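Side-chain contacts in polyhedrin (Operophtera brumata cypovirus 19, PDB 5A99), which forms the crystalline matrix of cypovirus polyhedra, the microcrystalline occlusion bodies that probably protect virus particles outside the insect host: residues 13-16 against 17-20; 137-140 against 141-144; 150-153 against 154-158; 224-227 against 228-231. One frame throughout, in Å; residues are numbered along the deposited sequence.

Interaction 1: residues 13-16 against 17-20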
ATOM      1  N   ARG A  13      10.580 -44.536  -5.156  1.00 13.58           N
ATOM      2  CA  ARG A  13      11.286 -43.836  -4.084  1.00 17.28           C
ATOM      3  C   ARG A  13      11.271 -42.336  -4.373  1.00 15.78           C
ATOM      4  O   ARG A  13      11.006 -41.527  -3.487  1.00 12.14           O
ATOM      5  CB  ARG A  13      12.728 -44.360  -3.924  1.00 16.19           C
ATOM      6  CG  ARG A  13      12.829 -45.712  -3.213  1.00 18.61           C
ATOM      7  CD  ARG A  13      14.269 -46.198  -3.074  1.00 17.36           C
ATOM      8  NE  ARG A  13      15.091 -45.262  -2.304  1.00 26.13           N
ATOM      9  CZ  ARG A  13      15.540 -45.488  -1.072  1.00 31.10           C
ATOM     10  NH1 ARG A  13      15.258 -46.630  -0.456  1.00 21.55           N
ATOM     11  NH2 ARG A  13      16.279 -44.569  -0.455  1.00 35.66           N
ATOM     12  N   TYR A  14      11.536 -41.973  -5.623  1.00 14.58           N
ATOM     13  CA  TYR A  14      11.485 -40.571  -6.025  1.00 12.59           C
ATOM     14  C   TYR A  14      10.087 -39.983  -5.828  1.00 13.45           C
ATOM     15  O   TYR A  14       9.949 -38.824  -5.445  1.00 12.72           O
ATOM     16  CB  TYR A  14      11.916 -40.417  -7.481  1.00 13.22           C
ATOM     17  CG  TYR A  14      13.409 -40.228  -7.688  1.00 14.99           C
ATOM     18  CD1 TYR A  14      14.122 -39.293  -6.947  1.00 23.26           C
ATOM     19  CD2 TYR A  14      14.101 -40.965  -8.645  1.00 17.37           C
ATOM     20  CE1 TYR A  14      15.488 -39.103  -7.148  1.00 16.64           C
ATOM     21  CE2 TYR A  14      15.467 -40.781  -8.849  1.00 15.07           C
ATOM     22  CZ  TYR A  14      16.152 -39.851  -8.093  1.00 15.80           C
ATOM     23  OH  TYR A  14      17.502 -39.664  -8.293  1.00 15.15           O
ATOM     24  N   GLN A  15       9.051 -40.784  -6.070  1.00 13.67           N
ATOM     25  CA  GLN A  15       7.671 -40.313  -5.875  1.00 10.77           C
ATOM     26  C   GLN A  15       7.382 -39.975  -4.413  1.00 12.16           C
ATOM     27  O   GLN A  15       6.773 -38.941  -4.109  1.00  8.86           O
ATOM     28  CB  GLN A  15       6.666 -41.354  -6.366  1.00 11.91           C
ATOM     29  CG  GLN A  15       5.216 -40.919  -6.193  1.00  8.22           C
ATOM     30  CD  GLN A  15       4.860 -39.704  -7.042  1.00 13.10           C
ATOM     31  OE1 GLN A  15       4.572 -39.826  -8.230  1.00 13.56           O
ATOM     32  NE2 GLN A  15       4.881 -38.525  -6.428  1.00 11.00           N
ATOM     33  N   HIS A  16       7.802 -40.855  -3.508  1.00 15.07           N
ATOM     34  CA  HIS A  16       7.684 -40.587  -2.076  1.00 22.02           C
ATOM     35  C   HIS A  16       8.391 -39.285  -1.711  1.00 14.93           C
ATOM     36  O   HIS A  16       7.842 -38.465  -0.987  1.00 12.04           O
ATOM     37  CB  HIS A  16       8.292 -41.725  -1.260  1.00 24.24           C
ATOM     38  CG  HIS A  16       7.304 -42.761  -0.836  1.00 31.66           C
ATOM     39  ND1 HIS A  16       6.790 -43.700  -1.706  1.00 44.37           N
ATOM     40  CD2 HIS A  16       6.741 -43.013   0.369  1.00 41.43           C
ATOM     41  CE1 HIS A  16       5.950 -44.485  -1.054  1.00 34.63           C
ATOM     42  NE2 HIS A  16       5.902 -44.090   0.205  1.00 48.28           N
ATOM     43  N   ASP A  17       9.615 -39.125  -2.214  1.00 16.08           N
ATOM     44  CA  ASP A  17      10.437 -37.947  -1.946  1.00 15.45           C
ATOM     45  C   ASP A  17       9.749 -36.686  -2.453  1.00 12.69           C
ATOM     46  O   ASP A  17       9.791 -35.637  -1.799  1.00  9.77           O
ATOM     47  CB  ASP A  17      11.821 -38.088  -2.598  1.00 15.93           C
ATOM     48  CG  ASP A  17      12.725 -39.067  -1.856  1.00 24.04           C
ATOM     49  OD1 ASP A  17      12.277 -39.685  -0.872  1.00 18.60           O
ATOM     50  OD2 ASP A  17      13.898 -39.213  -2.264  1.00 33.61           O
ATOM     51  N   ARG A  18       9.102 -36.801  -3.613  1.00 12.62           N
ATOM     52  CA  ARG A  18       8.375 -35.683  -4.207  1.00 14.94           C
ATOM     53  C   ARG A  18       7.130 -35.327  -3.400  1.00 12.95           C
ATOM     54  O   ARG A  18       6.814 -34.145  -3.221  1.00 11.22           O
ATOM     55  CB  ARG A  18       7.974 -36.008  -5.642  1.00 17.43           C
ATOM     56  CG  ARG A  18       7.159 -34.902  -6.326  1.00 12.47           C
ATOM     57  CD  ARG A  18       7.925 -33.588  -6.368  1.00 15.11           C
ATOM     58  NE  ARG A  18       7.170 -32.527  -7.032  1.00 12.93           N
ATOM     59  CZ  ARG A  18       7.612 -31.285  -7.203  1.00 14.51           C
ATOM     60  NH1 ARG A  18       8.808 -30.929  -6.754  1.00 17.88           N
ATOM     61  NH2 ARG A  18       6.851 -30.396  -7.819  1.00 14.59           N
ATOM     62  N   ALA A  19       6.413 -36.353  -2.946  1.00 11.79           N
ATOM     63  CA  ALA A  19       5.220 -36.154  -2.136  1.00 11.86           C
ATOM     64  C   ALA A  19       5.620 -35.434  -0.854  1.00 12.40           C
ATOM     65  O   ALA A  19       4.984 -34.459  -0.465  1.00 11.01           O
ATOM     66  CB  ALA A  19       4.530 -37.500  -1.829  1.00 14.71           C
ATOM     67  N   LEU A  20       6.689 -35.903  -0.213  1.00 11.53           N
ATOM     68  CA  LEU A  20       7.210 -35.236   0.971  1.00 14.85           C
ATOM     69  C   LEU A  20       7.739 -33.845   0.649  1.00 11.77           C
ATOM     70  O   LEU A  20       7.549 -32.919   1.430  1.00 11.67           O
ATOM     71  CB  LEU A  20       8.328 -36.047   1.615  1.00 12.90           C
ATOM     72  CG  LEU A  20       7.940 -37.326   2.356  1.00 13.80           C
ATOM     73  CD1 LEU A  20       9.207 -38.068   2.786  1.00 26.94           C
ATOM     74  CD2 LEU A  20       7.066 -37.021   3.556  1.00 21.58           C
TER

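Interaction 2: residues 137-140 against 141-144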
ATOM      1  N   SER A 137     -13.463   0.715  20.040  1.00 14.92           N
ATOM      2  CA  SER A 137     -14.008   1.910  20.686  1.00 13.84           C
ATOM      3  C   SER A 137     -14.793   2.753  19.692  1.00 15.44           C
ATOM      4  O   SER A 137     -14.669   2.579  18.475  1.00 15.77           O
ATOM      5  CB  SER A 137     -12.872   2.755  21.285  1.00 15.26           C
ATOM      6  OG  SER A 137     -13.365   3.903  21.960  1.00 15.24           O
ATOM      7  N   SER A 138     -15.606   3.661  20.222  1.00 14.45           N
ATOM      8  CA  SER A 138     -16.170   4.743  19.425  1.00 19.62           C
ATOM      9  C   SER A 138     -15.268   5.989  19.484  1.00 16.58           C
ATOM     10  O   SER A 138     -15.506   6.960  18.770  1.00 12.47           O
ATOM     11  CB  SER A 138     -17.568   5.102  19.924  1.00 17.63           C
ATOM     12  OG  SER A 138     -18.419   3.966  19.889  1.00 25.62           O
ATOM     13  N   PHE A 139     -14.225   5.940  20.313  1.00 14.03           N
ATOM     14  CA  PHE A 139     -13.407   7.125  20.601  1.00 11.86           C
ATOM     15  C   PHE A 139     -11.910   6.956  20.332  1.00 12.86           C
ATOM     16  O   PHE A 139     -11.303   5.945  20.697  1.00 10.77           O
ATOM     17  CB  PHE A 139     -13.619   7.543  22.062  1.00 10.90           C
ATOM     18  CG  PHE A 139     -15.065   7.811  22.407  1.00 10.55           C
ATOM     19  CD1 PHE A 139     -15.710   8.941  21.924  1.00 11.99           C
ATOM     20  CD2 PHE A 139     -15.781   6.930  23.216  1.00 15.43           C
ATOM     21  CE1 PHE A 139     -17.053   9.188  22.237  1.00 16.49           C
ATOM     22  CE2 PHE A 139     -17.129   7.183  23.538  1.00 10.09           C
ATOM     23  CZ  PHE A 139     -17.750   8.302  23.044  1.00 10.63           C
ATOM     24  N   ALA A 140     -11.324   7.991  19.728  1.00  9.90           N
ATOM     25  CA  ALA A 140      -9.914   8.003  19.360  1.00 11.83           C
ATOM     26  C   ALA A 140      -8.955   7.680  20.511  1.00  9.81           C
ATOM     27  O   ALA A 140      -8.050   6.863  20.350  1.00 12.32           O
ATOM     28  CB  ALA A 140      -9.554   9.338  18.738  1.00  9.06           C
ATOM     29  N   MET A 141      -9.139   8.313  21.664  1.00 11.26           N
ATOM     30  CA  MET A 141      -8.186   8.145  22.767  1.00 14.39           C
ATOM     31  C   MET A 141      -8.432   6.853  23.543  1.00 12.24           C
ATOM     32  O   MET A 141      -7.520   6.323  24.194  1.00 12.20           O
ATOM     33  CB  MET A 141      -8.266   9.323  23.727  1.00 13.23           C
ATOM     34  CG  MET A 141      -7.827  10.627  23.131  1.00 10.80           C
ATOM     35  SD  MET A 141      -7.861  11.958  24.346  1.00 12.87           S
ATOM     36  CE  MET A 141      -7.811  13.352  23.207  1.00 13.88           C
ATOM     37  N   GLU A 142      -9.666   6.358  23.468  1.00  9.77           N
ATOM     38  CA  GLU A 142     -10.040   5.126  24.167  1.00  8.86           C
ATOM     39  C   GLU A 142      -9.627   3.908  23.354  1.00 13.28           C
ATOM     40  O   GLU A 142      -9.409   2.826  23.909  1.00 10.19           O
ATOM     41  CB  GLU A 142     -11.550   5.080  24.431  1.00  9.29           C
ATOM     42  CG  GLU A 142     -11.992   3.828  25.179  1.00 18.48           C
ATOM     43  CD  GLU A 142     -13.500   3.703  25.310  1.00 22.25           C
ATOM     44  OE1 GLU A 142     -14.197   3.738  24.271  1.00 18.81           O
ATOM     45  OE2 GLU A 142     -13.985   3.544  26.457  1.00 23.28           O
ATOM     46  N   ALA A 143      -9.505   4.115  22.040  1.00 10.46           N
ATOM     47  CA  ALA A 143      -9.178   3.068  21.079  1.00 15.67           C
ATOM     48  C   ALA A 143      -7.996   2.212  21.526  1.00 12.48           C
ATOM     49  O   ALA A 143      -7.016   2.716  22.072  1.00  8.88           O
ATOM     50  CB  ALA A 143      -8.891   3.693  19.718  1.00 10.84           C
ATOM     51  N   VAL A 144      -8.101   0.914  21.283  1.00  7.57           N
ATOM     52  CA  VAL A 144      -7.073  -0.030  21.690  1.00 10.12           C
ATOM     53  C   VAL A 144      -6.756  -1.006  20.570  1.00 10.51           C
ATOM     54  O   VAL A 144      -7.656  -1.527  19.904  1.00 15.16           O
ATOM     55  CB  VAL A 144      -7.483  -0.785  22.968  1.00 14.57           C
ATOM     56  CG1 VAL A 144      -6.610  -2.018  23.182  1.00 12.69           C
ATOM     57  CG2 VAL A 144      -7.392   0.144  24.152  1.00 15.22           C
TER
HETATM   58  O   HOH W   1     -16.377   3.012  23.184  1.00 19.09           O
HETATM   59  O   HOH W   2      -5.997   5.181  20.990  1.00  9.88           O

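Interaction 3: residues 150-153 against 154-158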
ATOM      1  N   ASN A 150      -9.491 -10.711  19.058  1.00  8.51           N
ATOM      2  CA  ASN A 150      -9.051 -10.651  17.676  1.00 10.56           C
ATOM      3  C   ASN A 150      -7.923 -11.625  17.344  1.00  9.60           C
ATOM      4  O   ASN A 150      -7.553 -11.766  16.180  1.00 11.80           O
ATOM      5  CB  ASN A 150      -8.632  -9.226  17.323  1.00  9.26           C
ATOM      6  CG  ASN A 150      -9.775  -8.235  17.460  1.00 11.74           C
ATOM      7  OD1 ASN A 150     -10.900  -8.496  17.036  1.00 13.10           O
ATOM      8  ND2 ASN A 150      -9.489  -7.091  18.049  1.00 15.35           N
ATOM      9  N   TYR A 151      -7.383 -12.295  18.358  1.00 11.88           N
ATOM     10  CA  TYR A 151      -6.394 -13.351  18.133  1.00 12.70           C
ATOM     11  C   TYR A 151      -7.143 -14.671  18.014  1.00 15.46           C
ATOM     12  O   TYR A 151      -7.329 -15.408  18.997  1.00 10.04           O
ATOM     13  CB  TYR A 151      -5.324 -13.351  19.230  1.00 11.77           C
ATOM     14  CG  TYR A 151      -4.399 -12.159  19.059  1.00 12.13           C
ATOM     15  CD1 TYR A 151      -4.714 -10.934  19.625  1.00 11.41           C
ATOM     16  CD2 TYR A 151      -3.270 -12.233  18.252  1.00 13.21           C
ATOM     17  CE1 TYR A 151      -3.917  -9.831  19.436  1.00 11.17           C
ATOM     18  CE2 TYR A 151      -2.459 -11.128  18.056  1.00 13.46           C
ATOM     19  CZ  TYR A 151      -2.781  -9.934  18.657  1.00 13.56           C
ATOM     20  OH  TYR A 151      -1.971  -8.833  18.473  1.00 16.98           O
ATOM     21  N   ILE A 152      -7.566 -14.945  16.778  1.00 11.07           N
ATOM     22  CA  ILE A 152      -8.633 -15.909  16.506  1.00 14.67           C
ATOM     23  C   ILE A 152      -8.172 -17.348  16.304  1.00 11.22           C
ATOM     24  O   ILE A 152      -9.009 -18.235  16.094  1.00 13.30           O
ATOM     25  CB  ILE A 152      -9.438 -15.498  15.254  1.00 12.58           C
ATOM     26  CG1 ILE A 152      -8.517 -15.391  14.031  1.00 13.15           C
ATOM     27  CG2 ILE A 152     -10.130 -14.148  15.480  1.00 12.84           C
ATOM     28  CD1 ILE A 152      -9.233 -15.477  12.712  1.00 10.72           C
ATOM     29  N   GLY A 153      -6.865 -17.581  16.365  1.00 10.80           N
ATOM     30  CA  GLY A 153      -6.298 -18.900  16.104  1.00 13.06           C
ATOM     31  C   GLY A 153      -7.098 -20.088  16.611  1.00 10.68           C
ATOM     32  O   GLY A 153      -7.430 -20.987  15.851  1.00 14.99           O
ATOM     33  N   PRO A 154      -7.408 -20.114  17.910  1.00 11.71           N
ATOM     34  CA  PRO A 154      -8.082 -21.293  18.474  1.00 11.69           C
ATOM     35  C   PRO A 154      -9.549 -21.397  18.056  1.00 11.31           C
ATOM     36  O   PRO A 154     -10.119 -22.485  18.076  1.00  9.36           O
ATOM     37  CB  PRO A 154      -7.944 -21.081  19.985  1.00 11.98           C
ATOM     38  CG  PRO A 154      -7.899 -19.602  20.155  1.00 14.03           C
ATOM     39  CD  PRO A 154      -7.166 -19.076  18.924  1.00 12.33           C
ATOM     40  N   LEU A 155     -10.139 -20.279  17.653  1.00 11.82           N
ATOM     41  CA  LEU A 155     -11.522 -20.271  17.198  1.00 13.13           C
ATOM     42  C   LEU A 155     -11.642 -20.819  15.785  1.00 12.65           C
ATOM     43  O   LEU A 155     -12.748 -21.036  15.283  1.00  8.78           O
ATOM     44  CB  LEU A 155     -12.080 -18.858  17.203  1.00 11.25           C
ATOM     45  CG  LEU A 155     -11.999 -18.076  18.508  1.00 18.43           C
ATOM     46  CD1 LEU A 155     -12.795 -16.790  18.335  1.00 18.33           C
ATOM     47  CD2 LEU A 155     -12.502 -18.913  19.712  1.00 14.24           C
ATOM     48  N   MET A 156     -10.507 -21.000  15.128  1.00  9.50           N
ATOM     49  CA  MET A 156     -10.528 -21.437  13.741  1.00 15.33           C
ATOM     50  C   MET A 156     -10.675 -22.949  13.666  1.00 11.22           C
ATOM     51  O   MET A 156     -10.416 -23.670  14.637  1.00 13.05           O
ATOM     52  CB  MET A 156      -9.268 -20.990  12.999  1.00 11.05           C
ATOM     53  CG  MET A 156      -8.970 -19.509  13.138  1.00 14.91           C
ATOM     54  SD  MET A 156      -7.491 -18.995  12.271  1.00 13.38           S
ATOM     55  CE  MET A 156      -8.190 -18.579  10.684  1.00 14.70           C
ATOM     56  N   ARG A 157     -11.118 -23.410  12.503  1.00 12.17           N
ATOM     57  CA  ARG A 157     -11.279 -24.826  12.241  1.00 15.32           C
ATOM     58  C   ARG A 157     -10.324 -25.212  11.133  1.00 12.57           C
ATOM     59  O   ARG A 157     -10.406 -24.699  10.011  1.00 11.23           O
ATOM     60  CB  ARG A 157     -12.718 -25.170  11.857  1.00 16.25           C
ATOM     61  CG  ARG A 157     -13.691 -25.109  13.027  1.00 15.38           C
ATOM     62  CD  ARG A 157     -15.103 -25.478  12.598  1.00 18.21           C
ATOM     63  NE  ARG A 157     -15.196 -26.846  12.085  1.00 15.13           N
ATOM     64  CZ  ARG A 157     -15.814 -27.186  10.953  1.00 19.69           C
ATOM     65  NH1 ARG A 157     -16.381 -26.258  10.198  1.00 14.77           N
ATOM     66  NH2 ARG A 157     -15.871 -28.457  10.570  1.00 12.61           N
ATOM     67  N   PRO A 158      -9.400 -26.112  11.453  1.00 10.44           N
ATOM     68  CA  PRO A 158      -8.362 -26.531  10.518  1.00 10.29           C
ATOM     69  C   PRO A 158      -8.937 -27.300   9.344  1.00 12.77           C
ATOM     70  O   PRO A 158     -10.017 -27.886   9.442  1.00 10.34           O
ATOM     71  CB  PRO A 158      -7.480 -27.454  11.360  1.00 13.62           C
ATOM     72  CG  PRO A 158      -7.839 -27.182  12.764  1.00 24.27           C
ATOM     73  CD  PRO A 158      -9.273 -26.793  12.747  1.00 17.69           C
TER
HETATM   74  O   HOH W   3      -7.774 -23.833  15.172  1.00 21.20           O

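Interaction 4: residues 224-227 against 228-231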
ATOM      1  N   ASP A 224     -20.795 -18.020  -7.906  1.00 10.39           N
ATOM      2  CA  ASP A 224     -21.161 -18.462  -6.560  1.00 11.67           C
ATOM      3  C   ASP A 224     -20.064 -19.366  -6.024  1.00 10.92           C
ATOM      4  O   ASP A 224     -19.022 -19.525  -6.657  1.00 11.28           O
ATOM      5  CB  ASP A 224     -22.526 -19.162  -6.520  1.00  9.63           C
ATOM      6  CG  ASP A 224     -22.517 -20.553  -7.168  1.00 13.29           C
ATOM      7  OD1 ASP A 224     -21.437 -21.116  -7.465  1.00 12.46           O
ATOM      8  OD2 ASP A 224     -23.626 -21.097  -7.373  1.00 15.79           O
ATOM      9  N   GLU A 225     -20.294 -19.946  -4.853  1.00 10.40           N
ATOM     10  CA  GLU A 225     -19.262 -20.718  -4.174  1.00 12.43           C
ATOM     11  C   GLU A 225     -18.765 -21.921  -4.977  1.00 10.84           C
ATOM     12  O   GLU A 225     -17.566 -22.171  -5.040  1.00 10.75           O
ATOM     13  CB  GLU A 225     -19.785 -21.196  -2.829  1.00 15.69           C
ATOM     14  CG  GLU A 225     -18.755 -21.970  -2.035  1.00 11.65           C
ATOM     15  CD  GLU A 225     -19.232 -22.271  -0.637  1.00 15.76           C
ATOM     16  OE1 GLU A 225     -20.231 -23.013  -0.521  1.00 19.21           O
ATOM     17  OE2 GLU A 225     -18.626 -21.755   0.330  1.00 12.67           O
ATOM     18  N   GLU A 226     -19.678 -22.667  -5.595  1.00 11.23           N
ATOM     19  CA  GLU A 226     -19.269 -23.831  -6.384  1.00 11.48           C
ATOM     20  C   GLU A 226     -18.357 -23.417  -7.538  1.00  8.82           C
ATOM     21  O   GLU A 226     -17.388 -24.108  -7.854  1.00 10.78           O
ATOM     22  CB  GLU A 226     -20.484 -24.606  -6.898  1.00 10.74           C
ATOM     23  CG  GLU A 226     -20.155 -25.738  -7.871  1.00  9.81           C
ATOM     24  CD  GLU A 226     -19.190 -26.784  -7.309  1.00 12.92           C
ATOM     25  OE1 GLU A 226     -18.860 -26.724  -6.109  1.00 14.44           O
ATOM     26  OE2 GLU A 226     -18.762 -27.677  -8.079  1.00 15.98           O
ATOM     27  N   THR A 227     -18.640 -22.274  -8.150  1.00  9.44           N
ATOM     28  CA  THR A 227     -17.806 -21.823  -9.256  1.00  8.81           C
ATOM     29  C   THR A 227     -16.381 -21.622  -8.754  1.00 12.74           C
ATOM     30  O   THR A 227     -15.434 -22.064  -9.395  1.00 10.41           O
ATOM     31  CB  THR A 227     -18.338 -20.530  -9.920  1.00 11.24           C
ATOM     32  OG1 THR A 227     -19.713 -20.705 -10.289  1.00 11.65           O
ATOM     33  CG2 THR A 227     -17.537 -20.201 -11.161  1.00  8.22           C
ATOM     34  N   SER A 228     -16.239 -20.976  -7.596  1.00 12.74           N
ATOM     35  CA  SER A 228     -14.926 -20.763  -6.987  1.00  9.68           C
ATOM     36  C   SER A 228     -14.253 -22.089  -6.617  1.00 12.28           C
ATOM     37  O   SER A 228     -13.048 -22.240  -6.802  1.00 12.19           O
ATOM     38  CB  SER A 228     -15.011 -19.841  -5.757  1.00 10.55           C
ATOM     39  OG  SER A 228     -15.615 -20.477  -4.649  1.00  8.63           O
ATOM     40  N   VAL A 229     -15.031 -23.048  -6.117  1.00 10.21           N
ATOM     41  CA  VAL A 229     -14.490 -24.367  -5.780  1.00 11.05           C
ATOM     42  C   VAL A 229     -13.901 -24.984  -7.050  1.00 14.53           C
ATOM     43  O   VAL A 229     -12.756 -25.439  -7.061  1.00  9.61           O
ATOM     44  CB  VAL A 229     -15.566 -25.294  -5.132  1.00  9.72           C
ATOM     45  CG1 VAL A 229     -15.122 -26.747  -5.117  1.00 15.17           C
ATOM     46  CG2 VAL A 229     -15.903 -24.824  -3.720  1.00 12.36           C
ATOM     47  N   ALA A 230     -14.682 -24.958  -8.122  1.00 11.62           N
ATOM     48  CA  ALA A 230     -14.266 -25.520  -9.398  1.00  9.80           C
ATOM     49  C   ALA A 230     -13.092 -24.798 -10.059  1.00 11.89           C
ATOM     50  O   ALA A 230     -12.183 -25.437 -10.596  1.00 13.46           O
ATOM     51  CB  ALA A 230     -15.440 -25.559 -10.345  1.00 12.30           C
ATOM     52  N   ASN A 231     -13.108 -23.474 -10.028  1.00 12.08           N
ATOM     53  CA  ASN A 231     -12.192 -22.701 -10.857  1.00 12.75           C
ATOM     54  C   ASN A 231     -11.046 -22.040 -10.099  1.00  9.24           C
ATOM     55  O   ASN A 231     -10.176 -21.420 -10.706  1.00 14.06           O
ATOM     56  CB  ASN A 231     -12.982 -21.637 -11.616  1.00 13.02           C
ATOM     57  CG  ASN A 231     -13.916 -22.233 -12.652  1.00 12.29           C
ATOM     58  OD1 ASN A 231     -13.973 -23.456 -12.842  1.00 12.10           O
ATOM     59  ND2 ASN A 231     -14.676 -21.379 -13.304  1.00 10.76           N
TER

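Interaction 1: residues 13-16 against 17-20
R13 O accepts from D17 N at 3.1 Å, the first of four i to i+4 backbone bonds that run through this stretch. The side chain of D17 passes beside the same oxygen, without a bond to it. Its CG is anti to its own carbonyl carbon (chi1 -74°), and this sets CG 3.4 Å from R13 O. Y14 comes next. Its O takes R18 N at 2.9 Å, and R18 CB rests against the same oxygen, while the Y14 side chain leaves the backbone pointing away from 17-20. These residues belong to helix 10-25, the N-terminal helix of the chain. The contact lies at the surface, and most of its residues are exposed even in the assembly of three subunits. Q15 O accepts from A19 N at 2.9 Å, and A19 CB packs on that carbonyl. The Q15 chain starts anti to its backbone N and then bends at chi2 (65°). The bend turns the amide forward along the helix, toward the next turn, where NE2 meets R18 CB at 4.1 Å. The amide and guanidinium planes are 55° apart. The polar end of R18 is engaged elsewhere, in salt bridges with E21 and with E142 of the second subunit. H16 O closes the series with a nearly straight bond from L20 N (2.9 Å), and L20 CG sits 3.5 Å from this oxygen.

Interaction 2: residues 137-140 against 141-144
S137 OG and E142 OE1 are brought together by two similar first torsions. S137 has OG anti to its backbone N (chi1 -178°). E142 has CG anti to its own N (chi1 -179°), and its chain stays extended, reaching back over the turn. The hydroxyl donates to OE1 in a very short bond of 2.5 Å. S137 OG also accepts from F139 N at 2.8 Å, so one hydroxyl gives and receives. E142 OE1 takes a second donor, a water that in turn accepts from S138 N. The same oxygen lies at the edge of the F139 ring, in its plane, 3.7 Å from CD2. The ring and carboxylate planes are 56° apart. The backbone turn is closed through F139 O. It accepts from A143 N at 2.9 Å and weakly from E142 N. A143 CB packs against the carbonyl oxygens of F139 and A140, 3.3 Å from A140 O. A second water lies between A140 O and A143 O. The other carboxylate oxygen of E142 forms a salt bridge with R18 of the third subunit. Y34 and Q237 of that subunit bond to A140 O and M141 N. The bond from F139 N to S137 OG makes an ST turn, here at the start of a compact turn in the long loop between strands 125-129 and 157-161, at a subunit interface.

Interaction 3: residues 150-153 against 154-158
I152 O meets L155 N at 2.8 Å, but the N-H points off line and the bond is weak. P154 N lies close to the same oxygen and has no hydrogen to give. G153 O has two donors. M156 N reaches it at 3.2 Å from above the carbonyl plane, 61° out of it. A water also donates to G153 O, at 2.9 Å, and to M156 O, at 2.7 Å. It thus bridges the two carbonyls at the exit of the short 3-10 turn. The side chains add an apolar contact. I152 has CG1 between its backbone N and carbonyl carbon (chi1 58°), and from there CD1 extends to M156. The M156 chain bends at chi3 (90°), and its CE meets I152 CD1 at 3.9 Å. M156 CG also lies 3.2 Å from I152 O. The hydroxyl of Y151 is satisfied outside the turn, by E146. The turn leads from the long loop after strand 125-129 into strand 157-161, an outermost strand of the six-stranded antiparallel sheet within this chain. I152 and M156 both pack on F113 of strand 110-116 and on V124. I152 also touches F126 of strand 125-129, and with L155 it touches Y170 of strand 164-173.

Interaction 4: residues 224-227 against 228-231
S228 touches the first turn twice. Its N donates to D224 O at 3.3 Å, and its hydroxyl donates to E225 O at 2.6 Å. OG sits between the backbone N and the carbonyl carbon (chi1 72°), which turns it back to that carbonyl. V229 N uses the same oxygen at 2.9 Å, so two donors grip E225 O. V229 also meets E226. There the glutamate chain bends at chi2 (57°), and its OE1 comes 3.7 Å from V229 CB. A230 N gives a fairly straight bond to E226 O at 2.8 Å. The methyl of A230 rests against the same carbonyl. N231 N closes on T227 O at 2.8 Å, nearly end-on to the carbonyl. Its amide ND2 lies 3.8 Å from T227 CG2, and its CB rests on T227 O. The whole stretch starts at an N-cap: D224 OD1 accepts from T227 N at 3.1 Å. The carboxylate of E225 bonds to Y240 and to the backbone N of K243. This is the opening of helix 225-236, just after strand 218-222. S228 packs on L46 and I48 of strand 46-53, while T227, S228 and N231 touch Y222 of strand 218-222.

How the interactions relate
Each contact is local and closes one or two turns of chain. The four follow in series, none nesting or crossing. Interaction 1 lies on the N-terminal helix 10-25, and interaction 2 is on the opposite side of the chain's centre, their centres about 54 Å apart. Subunit assembly nevertheless joins them: R18 of one chain pairs with E142 of another. Interactions 2 and 3 share the long loop between strands 125-129 and 157-161, with nearest atoms about 6 Å apart. Interaction 3 leads into one outermost strand of the six-stranded sheet. Interaction 4 opens the helix that follows the other, strand 218-222.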